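Local structure of myosin-I heavy chain (Dictyostelium discoideum, 5EJQ) at residues A[214-219]-A[262-267]; A[128-133]-A[189-194]; A[182-187]-A[267-272]; A[244-249]-A[285-290]. The protein is an actin-based motor with ATPase activity that acts in the early steps of phagocytosis and adhesion, the chain here being a MyTH4-FERM unit of its tail. The protein carries 3 engineered substitutions. All coordinates share one frame; numbering follows the deposited sequence.

Interaction 1 of 4, residues A[214-219]-A[262-267]. With GLY (glycine), chain B.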
# COMPACT_ATOMS: atom_id res chain seq x y z
N LEU A 214 0.60 0.70 -13.18
CA LEU A 214 0.46 -0.67 -12.72
C LEU A 214 -0.98 -1.09 -12.56
O LEU A 214 -1.79 -0.33 -12.05
CB LEU A 214 1.19 -0.78 -11.36
CG LEU A 214 1.31 -2.12 -10.65
CD1 LEU A 214 2.04 -3.15 -11.51
CD2 LEU A 214 2.09 -1.96 -9.32
N HIS A 215 -1.25 -2.33 -12.96
CA HIS A 215 -2.53 -3.01 -12.79
C HIS A 215 -2.43 -3.89 -11.58
O HIS A 215 -1.47 -4.66 -11.46
CB HIS A 215 -2.89 -3.84 -14.02
CG HIS A 215 -3.68 -3.06 -15.02
ND1 HIS A 215 -3.99 -3.59 -16.25
CD2 HIS A 215 -4.25 -1.84 -14.91
CE1 HIS A 215 -4.73 -2.67 -16.85
NE2 HIS A 215 -4.89 -1.59 -16.09
N ILE A 216 -3.37 -3.71 -10.64
CA ILE A 216 -3.46 -4.49 -9.41
C ILE A 216 -4.90 -5.00 -9.26
O ILE A 216 -5.78 -4.55 -9.99
CB ILE A 216 -3.03 -3.62 -8.17
CG1 ILE A 216 -4.02 -2.45 -7.88
CG2 ILE A 216 -1.56 -3.12 -8.30
CD1 ILE A 216 -3.77 -1.66 -6.49
N ASP A 217 -5.15 -5.87 -8.29
CA ASP A 217 -6.51 -6.27 -7.93
C ASP A 217 -6.75 -5.86 -6.46
O ASP A 217 -5.83 -5.31 -5.83
CB ASP A 217 -6.80 -7.75 -8.24
CG ASP A 217 -6.11 -8.79 -7.37
OD1 ASP A 217 -5.67 -8.44 -6.25
OD2 ASP A 217 -6.06 -9.96 -7.79
N SER A 218 -7.96 -6.09 -5.93
CA SER A 218 -8.37 -5.77 -4.55
C SER A 218 -7.43 -6.33 -3.49
O SER A 218 -7.18 -5.66 -2.49
CB SER A 218 -9.79 -6.28 -4.28
OG SER A 218 -10.72 -5.68 -5.16
N ALA A 219 -6.91 -7.58 -3.70
CA ALA A 219 -6.01 -8.26 -2.76
C ALA A 219 -4.53 -7.91 -2.89
O ALA A 219 -3.75 -8.41 -2.07
CB ALA A 219 -6.19 -9.77 -2.85
N LYS A 262 -2.84 -3.75 1.83
CA LYS A 262 -3.39 -3.71 0.49
C LYS A 262 -3.33 -2.31 -0.07
O LYS A 262 -3.80 -1.36 0.57
CB LYS A 262 -4.83 -4.29 0.42
CG LYS A 262 -5.12 -5.53 1.30
CD LYS A 262 -4.36 -6.76 0.87
CE LYS A 262 -4.66 -7.96 1.73
NZ LYS A 262 -4.09 -7.87 3.09
N LEU A 263 -2.74 -2.19 -1.27
CA LEU A 263 -2.67 -0.91 -1.96
C LEU A 263 -4.04 -0.30 -2.20
O LEU A 263 -4.16 0.92 -2.18
CB LEU A 263 -1.91 -1.05 -3.29
CG LEU A 263 -0.42 -1.37 -3.25
CD1 LEU A 263 0.19 -1.13 -4.62
CD2 LEU A 263 0.33 -0.52 -2.18
N CYS A 264 -5.07 -1.13 -2.41
CA CYS A 264 -6.45 -0.64 -2.57
C CYS A 264 -7.01 -0.03 -1.28
O CYS A 264 -7.85 0.85 -1.37
CB CYS A 264 -7.37 -1.71 -3.14
SG CYS A 264 -7.18 -1.94 -4.92
N ASP A 265 -6.50 -0.45 -0.11
CA ASP A 265 -6.88 0.13 1.19
C ASP A 265 -6.34 1.56 1.30
O ASP A 265 -7.06 2.43 1.79
CB ASP A 265 -6.42 -0.75 2.37
CG ASP A 265 -7.35 -1.93 2.65
OD1 ASP A 265 -8.51 -1.92 2.16
OD2 ASP A 265 -6.94 -2.86 3.39
N VAL A 266 -5.10 1.82 0.79
CA VAL A 266 -4.52 3.17 0.72
C VAL A 266 -5.44 4.02 -0.21
O VAL A 266 -5.76 5.16 0.14
CB VAL A 266 -3.04 3.16 0.23
CG1 VAL A 266 -2.51 4.57 -0.04
CG2 VAL A 266 -2.13 2.42 1.20
N LEU A 267 -5.91 3.46 -1.34
CA LEU A 267 -6.81 4.21 -2.24
C LEU A 267 -8.12 4.64 -1.56
O LEU A 267 -8.59 5.75 -1.81
CB LEU A 267 -7.11 3.46 -3.55
CG LEU A 267 -5.92 3.14 -4.49
CD1 LEU A 267 -6.43 2.44 -5.75
CD2 LEU A 267 -5.16 4.39 -4.88
N GLY B . -8.72 5.51 -6.71
CA GLY B . -9.41 5.71 -5.44
C GLY B . -9.16 7.09 -4.86
O GLY B . -10.05 7.96 -4.97
OXT GLY B . -8.07 7.30 -4.28
O HOH W 1 -4.91 -3.92 -3.00

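Interaction 2 of 4, residues A[128-133]-A[189-194]. With GLY (glycine), chain B.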
# COMPACT_ATOMS: atom_id res chain seq x y z
N ILE A 128 -22.10 -9.73 -5.55
CA ILE A 128 -21.32 -10.87 -5.01
C ILE A 128 -19.83 -10.59 -5.21
O ILE A 128 -19.03 -10.80 -4.30
CB ILE A 128 -21.74 -12.23 -5.66
CG1 ILE A 128 -23.13 -12.65 -5.18
CG2 ILE A 128 -20.67 -13.32 -5.40
CD1 ILE A 128 -23.82 -13.86 -5.99
N HIS A 129 -19.48 -10.09 -6.38
CA HIS A 129 -18.10 -9.76 -6.70
C HIS A 129 -17.56 -8.61 -5.82
O HIS A 129 -16.43 -8.70 -5.35
CB HIS A 129 -17.95 -9.50 -8.22
CG HIS A 129 -16.52 -9.44 -8.70
ND1 HIS A 129 -16.21 -8.96 -9.96
CD2 HIS A 129 -15.37 -9.78 -8.06
CE1 HIS A 129 -14.88 -8.98 -10.03
NE2 HIS A 129 -14.34 -9.48 -8.93
N PHE A 130 -18.38 -7.58 -5.52
CA PHE A 130 -17.96 -6.49 -4.61
C PHE A 130 -17.71 -7.04 -3.20
O PHE A 130 -16.76 -6.65 -2.54
CB PHE A 130 -19.03 -5.38 -4.51
CG PHE A 130 -19.43 -4.69 -5.80
CD1 PHE A 130 -18.48 -4.36 -6.76
CD2 PHE A 130 -20.75 -4.31 -6.01
CE1 PHE A 130 -18.85 -3.69 -7.94
CE2 PHE A 130 -21.13 -3.65 -7.19
CZ PHE A 130 -20.17 -3.35 -8.15
N THR A 131 -18.60 -7.94 -2.74
CA THR A 131 -18.54 -8.57 -1.42
C THR A 131 -17.27 -9.42 -1.29
O THR A 131 -16.52 -9.20 -0.35
CB THR A 131 -19.85 -9.35 -1.17
OG1 THR A 131 -20.93 -8.45 -1.31
CG2 THR A 131 -19.91 -10.00 0.20
N CYS A 132 -17.01 -10.32 -2.28
CA CYS A 132 -15.81 -11.17 -2.32
C CYS A 132 -14.52 -10.35 -2.27
O CYS A 132 -13.51 -10.82 -1.74
CB CYS A 132 -15.84 -12.07 -3.55
SG CYS A 132 -17.10 -13.35 -3.50
N SER A 133 -14.55 -9.15 -2.86
CA SER A 133 -13.40 -8.25 -2.91
C SER A 133 -13.21 -7.49 -1.58
O SER A 133 -12.23 -6.76 -1.43
CB SER A 133 -13.55 -7.27 -4.07
OG SER A 133 -13.77 -7.96 -5.30
N THR A 189 -13.61 4.11 -7.45
CA THR A 189 -12.72 3.71 -8.56
C THR A 189 -12.47 2.20 -8.56
O THR A 189 -12.54 1.58 -9.61
CB THR A 189 -11.40 4.51 -8.56
OG1 THR A 189 -11.68 5.89 -8.34
CG2 THR A 189 -10.62 4.37 -9.89
N GLU A 190 -12.20 1.63 -7.38
CA GLU A 190 -11.98 0.20 -7.25
C GLU A 190 -13.28 -0.55 -7.62
O GLU A 190 -13.22 -1.51 -8.38
CB GLU A 190 -11.50 -0.15 -5.83
CG GLU A 190 -11.16 -1.64 -5.66
CD GLU A 190 -10.92 -2.12 -4.24
OE1 GLU A 190 -10.62 -1.28 -3.36
OE2 GLU A 190 -11.05 -3.33 -3.99
N LEU A 191 -14.45 -0.09 -7.10
CA LEU A 191 -15.76 -0.70 -7.38
C LEU A 191 -16.08 -0.72 -8.86
O LEU A 191 -16.58 -1.74 -9.34
CB LEU A 191 -16.90 -0.01 -6.59
CG LEU A 191 -16.91 -0.26 -5.08
CD1 LEU A 191 -17.91 0.63 -4.38
CD2 LEU A 191 -17.15 -1.73 -4.74
N GLU A 192 -15.73 0.37 -9.58
CA GLU A 192 -15.91 0.49 -11.04
C GLU A 192 -15.14 -0.61 -11.77
O GLU A 192 -15.69 -1.22 -12.68
CB GLU A 192 -15.48 1.87 -11.55
CG GLU A 192 -16.41 2.99 -11.11
CD GLU A 192 -16.01 4.42 -11.47
OE1 GLU A 192 -14.80 4.69 -11.63
OE2 GLU A 192 -16.92 5.27 -11.55
N SER A 193 -13.90 -0.88 -11.33
CA SER A 193 -13.04 -1.94 -11.88
C SER A 193 -13.61 -3.32 -11.57
O SER A 193 -13.69 -4.16 -12.46
CB SER A 193 -11.63 -1.84 -11.31
OG SER A 193 -10.89 -0.81 -11.93
N ILE A 194 -14.00 -3.55 -10.31
CA ILE A 194 -14.57 -4.83 -9.88
C ILE A 194 -15.82 -5.14 -10.72
O ILE A 194 -15.94 -6.25 -11.25
CB ILE A 194 -14.87 -4.87 -8.37
CG1 ILE A 194 -13.60 -4.71 -7.52
CG2 ILE A 194 -15.64 -6.13 -7.99
CD1 ILE A 194 -13.86 -4.13 -6.09
N GLY B . -8.72 5.51 -6.71
CA GLY B . -9.41 5.71 -5.44
C GLY B . -9.16 7.09 -4.86
O GLY B . -10.05 7.96 -4.97
OXT GLY B . -8.07 7.30 -4.28

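Interaction 3 of 4, residues A[182-187]-A[267-272]. With GLY (glycine), chain B.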
# COMPACT_ATOMS: atom_id res chain seq x y z
N ARG A 182 -8.44 -7.30 4.57
CA ARG A 182 -8.30 -5.90 4.20
C ARG A 182 -8.94 -5.07 5.32
O ARG A 182 -9.67 -5.62 6.13
CB ARG A 182 -8.87 -5.61 2.80
CG ARG A 182 -10.38 -5.64 2.67
CD ARG A 182 -10.83 -5.29 1.26
NE ARG A 182 -10.38 -3.96 0.85
CZ ARG A 182 -10.44 -3.49 -0.39
NH1 ARG A 182 -10.96 -4.23 -1.37
NH2 ARG A 182 -10.00 -2.27 -0.67
N LYS A 183 -8.65 -3.78 5.37
CA LYS A 183 -9.08 -2.90 6.45
C LYS A 183 -10.09 -1.87 6.03
O LYS A 183 -10.67 -1.21 6.89
CB LYS A 183 -7.83 -2.16 7.00
CG LYS A 183 -6.71 -3.07 7.53
CD LYS A 183 -5.59 -2.20 8.11
CE LYS A 183 -4.36 -2.96 8.51
NZ LYS A 183 -3.18 -2.06 8.60
N GLN A 184 -10.22 -1.64 4.73
CA GLN A 184 -11.07 -0.59 4.21
C GLN A 184 -12.09 -1.12 3.21
O GLN A 184 -11.83 -2.12 2.53
CB GLN A 184 -10.23 0.51 3.52
CG GLN A 184 -9.11 1.12 4.37
CD GLN A 184 -9.61 2.03 5.46
OE1 GLN A 184 -10.65 2.66 5.35
NE2 GLN A 184 -8.86 2.12 6.54
N VAL A 185 -13.22 -0.41 3.09
CA VAL A 185 -14.26 -0.68 2.12
C VAL A 185 -13.72 -0.14 0.77
O VAL A 185 -13.19 0.98 0.73
CB VAL A 185 -15.60 0.00 2.55
CG1 VAL A 185 -16.60 0.11 1.38
CG2 VAL A 185 -16.23 -0.74 3.73
N PRO A 186 -13.87 -0.89 -0.35
CA PRO A 186 -13.40 -0.38 -1.65
C PRO A 186 -13.87 1.03 -2.01
O PRO A 186 -15.03 1.37 -1.74
CB PRO A 186 -14.00 -1.38 -2.64
CG PRO A 186 -14.08 -2.65 -1.86
CD PRO A 186 -14.46 -2.24 -0.48
N SER A 187 -13.00 1.82 -2.67
CA SER A 187 -13.35 3.16 -3.18
C SER A 187 -14.24 3.00 -4.41
O SER A 187 -14.32 1.89 -4.97
CB SER A 187 -12.09 3.94 -3.57
OG SER A 187 -11.25 3.20 -4.45
N LEU A 267 -5.91 3.46 -1.34
CA LEU A 267 -6.81 4.21 -2.24
C LEU A 267 -8.12 4.64 -1.56
O LEU A 267 -8.59 5.75 -1.81
CB LEU A 267 -7.11 3.46 -3.55
CG LEU A 267 -5.92 3.14 -4.49
CD1 LEU A 267 -6.43 2.44 -5.75
CD2 LEU A 267 -5.16 4.39 -4.88
N SER A 268 -8.74 3.76 -0.73
CA SER A 268 -9.98 4.13 -0.03
C SER A 268 -9.69 5.29 0.96
O SER A 268 -10.47 6.23 1.04
CB SER A 268 -10.57 2.95 0.74
OG SER A 268 -10.74 1.82 -0.09
N LYS A 269 -8.56 5.19 1.70
CA LYS A 269 -8.11 6.22 2.65
C LYS A 269 -7.92 7.56 1.95
O LYS A 269 -8.37 8.58 2.46
CB LYS A 269 -6.84 5.79 3.37
CG LYS A 269 -7.11 4.94 4.60
CD LYS A 269 -5.81 4.58 5.37
CE LYS A 269 -4.88 3.66 4.61
NZ LYS A 269 -3.57 3.49 5.29
N VAL A 270 -7.33 7.54 0.74
CA VAL A 270 -7.09 8.69 -0.13
C VAL A 270 -8.42 9.30 -0.55
O VAL A 270 -8.62 10.50 -0.37
CB VAL A 270 -6.21 8.30 -1.36
CG1 VAL A 270 -6.15 9.41 -2.42
CG2 VAL A 270 -4.81 7.92 -0.91
N GLU A 271 -9.32 8.46 -1.11
CA GLU A 271 -10.66 8.82 -1.56
C GLU A 271 -11.40 9.60 -0.46
O GLU A 271 -12.01 10.63 -0.76
CB GLU A 271 -11.43 7.55 -1.93
CG GLU A 271 -12.94 7.73 -1.96
CD GLU A 271 -13.77 6.47 -1.84
OE1 GLU A 271 -13.59 5.70 -0.86
OE2 GLU A 271 -14.62 6.27 -2.73
N ASN A 272 -11.35 9.09 0.79
CA ASN A 272 -12.00 9.75 1.92
C ASN A 272 -11.34 11.11 2.17
O ASN A 272 -12.03 12.12 2.07
CB ASN A 272 -11.99 8.85 3.18
CG ASN A 272 -12.88 7.61 3.10
OD1 ASN A 272 -13.87 7.55 2.36
ND2 ASN A 272 -12.57 6.61 3.92
N GLY B . -8.72 5.51 -6.71
CA GLY B . -9.41 5.71 -5.44
C GLY B . -9.16 7.09 -4.86
O GLY B . -10.05 7.96 -4.97
OXT GLY B . -8.07 7.30 -4.28
O HOH W 2 -14.82 3.54 0.57
O HOH W 3 -10.03 1.22 -3.04

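Interaction 4 of 4, residues A[244-249]-A[285-290]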
# COMPACT_ATOMS: atom_id res chain seq x y z
N PHE A 244 13.63 -2.55 -1.49
CA PHE A 244 12.68 -1.50 -1.91
C PHE A 244 11.27 -1.82 -1.45
O PHE A 244 10.96 -2.98 -1.25
CB PHE A 244 12.69 -1.32 -3.45
CG PHE A 244 13.78 -0.47 -4.04
CD1 PHE A 244 15.12 -0.85 -3.94
CD2 PHE A 244 13.48 0.71 -4.72
CE1 PHE A 244 16.13 -0.07 -4.50
CE2 PHE A 244 14.49 1.50 -5.27
CZ PHE A 244 15.81 1.11 -5.16
N THR A 245 10.43 -0.79 -1.26
CA THR A 245 9.00 -0.92 -0.93
C THR A 245 8.27 0.23 -1.58
O THR A 245 8.89 1.18 -2.04
CB THR A 245 8.66 -0.91 0.60
OG1 THR A 245 8.82 0.41 1.12
CG2 THR A 245 9.43 -1.92 1.44
N ILE A 246 6.94 0.18 -1.55
CA ILE A 246 6.12 1.28 -2.04
C ILE A 246 5.61 1.99 -0.81
O ILE A 246 5.13 1.36 0.12
CB ILE A 246 4.98 0.79 -2.97
CG1 ILE A 246 5.57 0.14 -4.24
CG2 ILE A 246 3.98 1.94 -3.31
CD1 ILE A 246 4.66 -0.73 -4.95
N ILE A 247 5.76 3.30 -0.79
CA ILE A 247 5.30 4.14 0.30
C ILE A 247 4.16 5.01 -0.24
O ILE A 247 4.00 5.15 -1.45
CB ILE A 247 6.46 4.96 0.97
CG1 ILE A 247 7.09 6.01 0.02
CG2 ILE A 247 7.53 4.02 1.55
CD1 ILE A 247 6.38 7.33 -0.06
N GLU A 248 3.41 5.60 0.68
CA GLU A 248 2.29 6.50 0.46
C GLU A 248 2.79 7.93 0.69
O GLU A 248 3.47 8.20 1.68
CB GLU A 248 1.19 6.10 1.47
CG GLU A 248 0.01 7.03 1.63
CD GLU A 248 -0.75 6.79 2.92
OE1 GLU A 248 -0.89 5.61 3.33
OE2 GLU A 248 -1.16 7.79 3.55
N SER A 249 2.48 8.84 -0.23
CA SER A 249 2.90 10.23 -0.10
C SER A 249 1.71 11.17 -0.22
O SER A 249 0.98 11.10 -1.20
CB SER A 249 3.95 10.58 -1.16
OG SER A 249 4.35 11.93 -1.05
N PHE A 285 -1.54 13.29 -3.79
CA PHE A 285 -1.27 11.92 -3.37
C PHE A 285 -0.40 11.24 -4.41
O PHE A 285 -0.63 11.41 -5.60
CB PHE A 285 -2.57 11.11 -3.14
CG PHE A 285 -2.32 9.62 -3.02
CD1 PHE A 285 -1.77 9.08 -1.86
CD2 PHE A 285 -2.56 8.76 -4.09
CE1 PHE A 285 -1.50 7.71 -1.77
CE2 PHE A 285 -2.28 7.40 -4.00
CZ PHE A 285 -1.75 6.88 -2.84
N LYS A 286 0.52 10.39 -3.95
CA LYS A 286 1.42 9.60 -4.79
C LYS A 286 1.77 8.31 -4.08
O LYS A 286 1.95 8.31 -2.87
CB LYS A 286 2.79 10.31 -4.94
CG LYS A 286 2.92 11.47 -5.86
CD LYS A 286 4.40 11.84 -5.85
CE LYS A 286 4.70 13.20 -6.39
NZ LYS A 286 6.16 13.36 -6.63
N PHE A 287 1.98 7.24 -4.83
CA PHE A 287 2.65 6.03 -4.38
C PHE A 287 4.07 6.30 -4.86
O PHE A 287 4.24 6.83 -5.97
CB PHE A 287 2.12 4.76 -5.07
CG PHE A 287 0.83 4.22 -4.51
CD1 PHE A 287 0.76 3.73 -3.21
CD2 PHE A 287 -0.33 4.19 -5.29
CE1 PHE A 287 -0.43 3.18 -2.71
CE2 PHE A 287 -1.53 3.66 -4.77
CZ PHE A 287 -1.57 3.18 -3.49
N VAL A 288 5.09 5.99 -4.03
CA VAL A 288 6.49 6.19 -4.39
C VAL A 288 7.24 4.87 -4.17
O VAL A 288 7.04 4.21 -3.16
CB VAL A 288 7.14 7.41 -3.66
CG1 VAL A 288 8.55 7.68 -4.17
CG2 VAL A 288 6.29 8.67 -3.81
N PHE A 289 8.08 4.48 -5.12
CA PHE A 289 8.84 3.24 -5.00
C PHE A 289 10.25 3.65 -4.58
O PHE A 289 10.94 4.30 -5.36
CB PHE A 289 8.82 2.48 -6.33
CG PHE A 289 9.54 1.15 -6.36
CD1 PHE A 289 9.21 0.14 -5.47
CD2 PHE A 289 10.47 0.87 -7.36
CE1 PHE A 289 9.81 -1.12 -5.55
CE2 PHE A 289 11.09 -0.38 -7.44
CZ PHE A 289 10.74 -1.37 -6.54
N LYS A 290 10.63 3.35 -3.33
CA LYS A 290 11.91 3.78 -2.74
C LYS A 290 12.63 2.65 -2.02
O LYS A 290 11.99 1.68 -1.62
CB LYS A 290 11.67 4.90 -1.72
CG LYS A 290 11.22 6.23 -2.29
CD LYS A 290 10.99 7.26 -1.19
CE LYS A 290 12.02 8.36 -1.24
NZ LYS A 290 11.98 9.19 -0.01
O HOH W 4 10.50 2.46 0.78

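Interaction 1 of 4, residues A[214-219]-A[262-267]
Ile216, at the end of strand 211-216, meets the first turn of helix 263-277 with a single methyl. Its CG1 sits between the backbone N and the carbonyl carbon (chi1 67°), and from there CD1 reaches forward to lie 3.8 Å from Leu263 CB and also 3.8 Å from Cys264 SG. The Ile216 and Leu263 side chains cross at about a right angle, and the methyl meets the leucine at CB. Cys264 SG touches Asp217 O at 3.7 Å as well as the Ile216 methyl. The methylene CD of Lys262 packs against Ala219 O at 3.4 Å, while NZ continues past the contact to the carbonyls of Thr260, Asn179 and Ala181.

No direct hydrogen bond joins the two segments; the polar link is made by water. Water 1 donates to Ser218 O at 2.9 Å and accepts from Cys264 N at 2.9 Å, which gives a partner to an amide in the opening turn of the helix. Asp217 turns its carboxylate elsewhere, to a salt bridge with Arg175 of the MyTH4 domain.

Lys262 is the N-cap residue of helix 263-277, and the turn after strand 211-216 lies against that end. A helix laid across a mixed sheet in this way belongs to the ubiquitin-like first lobe of a FERM domain.

Interaction 2 of 4, residues A[128-133]-A[189-194]
His129 lies flat under a methyl of Ile194. CG2 of the isoleucine stands 3.4 Å from the centroid of the imidazole ring and 6° off its normal, a nearly ideal CH-pi contact over the middle of one face. The histidine gets there with CG anti to its own N (chi1 -168°). Its ND1 comes within 3.0 Å of Ile194 O, but the angle is too poor for a hydrogen bond, and the face contact carries the pair.

Phe130 meets the same methyl from another direction. Ile194 CB lies in the plane of the phenyl ring, at its edge, and CG2 touches CD1 of Phe130 at 3.6 Å, so one methyl serves two rings. Leu191 crosses the phenylalanine at about a right angle and sets its CD2 3.6 Å from Phe130 CD1. The longer branch of Ile194 ends in CD1, 3.7 Å from Ser133 CB. The serine hydroxyl is turned back to its own helix, where OG donates to His129 O at 2.8 Å; Ser133 N reaches that carbonyl from the opposite face.

An alanine in place of His129 would probably strip the Ile194 methyl of its ring and open a gap beside Ile194.

The two short helical segments approach to 10.0 Å between axes, at 126° between their directions. Within the MyTH4 helical bundle, helix 160-179 touches His129 and Ser133, helix 101-111 lies against Ile128, Thr131 and Cys132, and helix 80-96 meets Phe130 through Val87 and Leu191 through Tyr84.

Interaction 3 of 4, residues A[182-187]-A[267-272]
Ser268 hands its hydroxyl to Val185: OG donates to the carbonyl O at 2.7 Å, coming from above the carbonyl plane, 38° out of it. The CB of the serine also packs, 3.7 Å from Gln184 CB. One residue further along the helix, the Lys269 side chain is crossed by that of Gln184 at about a right angle, with Gln184 NE2 3.8 Å from Lys269 CG. Glu271 stretches out from the next turn with CG anti to the backbone N (chi1 160°), which sets its carboxylate carbon CD 3.5 Å from Ser187 CB.

Two waters fill in the polar network. Water 3 accepts from Ser187 N and donates to Ser268 OG, and water 2 lies within hydrogen-bonding distance of both Val185 O and Glu271 OE1.

This is where the MyTH4 domain meets the FERM domain: the loop leading into helix 188-195 lies along helix 263-277 of the ubiquitin-like lobe. A bound glycine sits at the junction, with its CA 3.3 Å from Ser187 OG, its O near Glu271 CB and its OXT near Val270 CG1.

Further out, charged groups hold Glu271 and Arg182. Glu271 OE2 forms a salt bridge with Lys88 and accepts from Val188 N at the start of helix 188-195, while Ser187, the N-cap of that helix, turns OG toward Glu190 N in a weak bond. Arg182 pairs with Asp265 through NE and with Glu190 through NH1, which also bonds to Ser133 O, and Pro186 CD lies over one face of the Arg182 guanidinium, offset toward the rim, 4.1 Å above the plane.

Interaction 4 of 4, residues A[244-249]-A[285-290]
With chi1 at -179°, the Phe289 ring is carried away from its own N toward strand 244-249, and Phe244, its ring swung beside its N (chi1 -82°), comes over its face. Phe244 CD2 stands 3.7 Å above the plane of the Phe289 ring, over its centre, with the planes tilted 42° from each other, and Phe244 CB touches Phe289 CE1 at 3.6 Å. Ile246 packs in next to this pair. Its CG1 lies 3.8 Å from Phe289 CD1, and its other branch, CG2, comes 3.7 Å from Phe287 CD1. On the other face of the sheet, Ile247 and Val288 lie side by side, with CD1 of Ile247 3.7 Å from Val288 CB.

The backbones form an antiparallel ladder of six hydrogen bonds, such as Ile247 N to Val288 O at 2.8 Å. At one end water 4 spans Thr245 OG1 and Lys290 O.

A serine here instead of Phe289 would probably leave the Phe244 ring without the surface it rests on and take away the ring that Ile246 CG1 packs on.

Within the mixed sheet of the ubiquitin-like lobe, strand 285-291 is flanked on its far side by strand 200-205, and strand 244-250 by strand 253-255. Helix 263-277 packs on Phe285 and Phe287 through Val266, and helix 222-232 meets Ile246 and Phe289.

Interactions 1 and 2 are buried, 3 and 4 partly so. Interactions 1 and 4 belong to the ubiquitin-like lobe and share its sheet: Val266 and Leu267 of the helix in interaction 1 rest on Phe285 and Phe287 of interaction 4. Interaction 2 is a helix-helix contact inside the MyTH4 domain, made mainly by aliphatic groups packed on aromatic rings. Interaction 3 joins the two domains and relies on hydroxyl, water and charge; it shares Leu267 and helix 263-277 with interaction 1. Polar threads tie three contacts together, for Glu190 of interaction 2 meets both Arg182 and Ser218. Interaction 4 alone is a backbone ladder, and its centre lies about 24 Å from that of interaction 2.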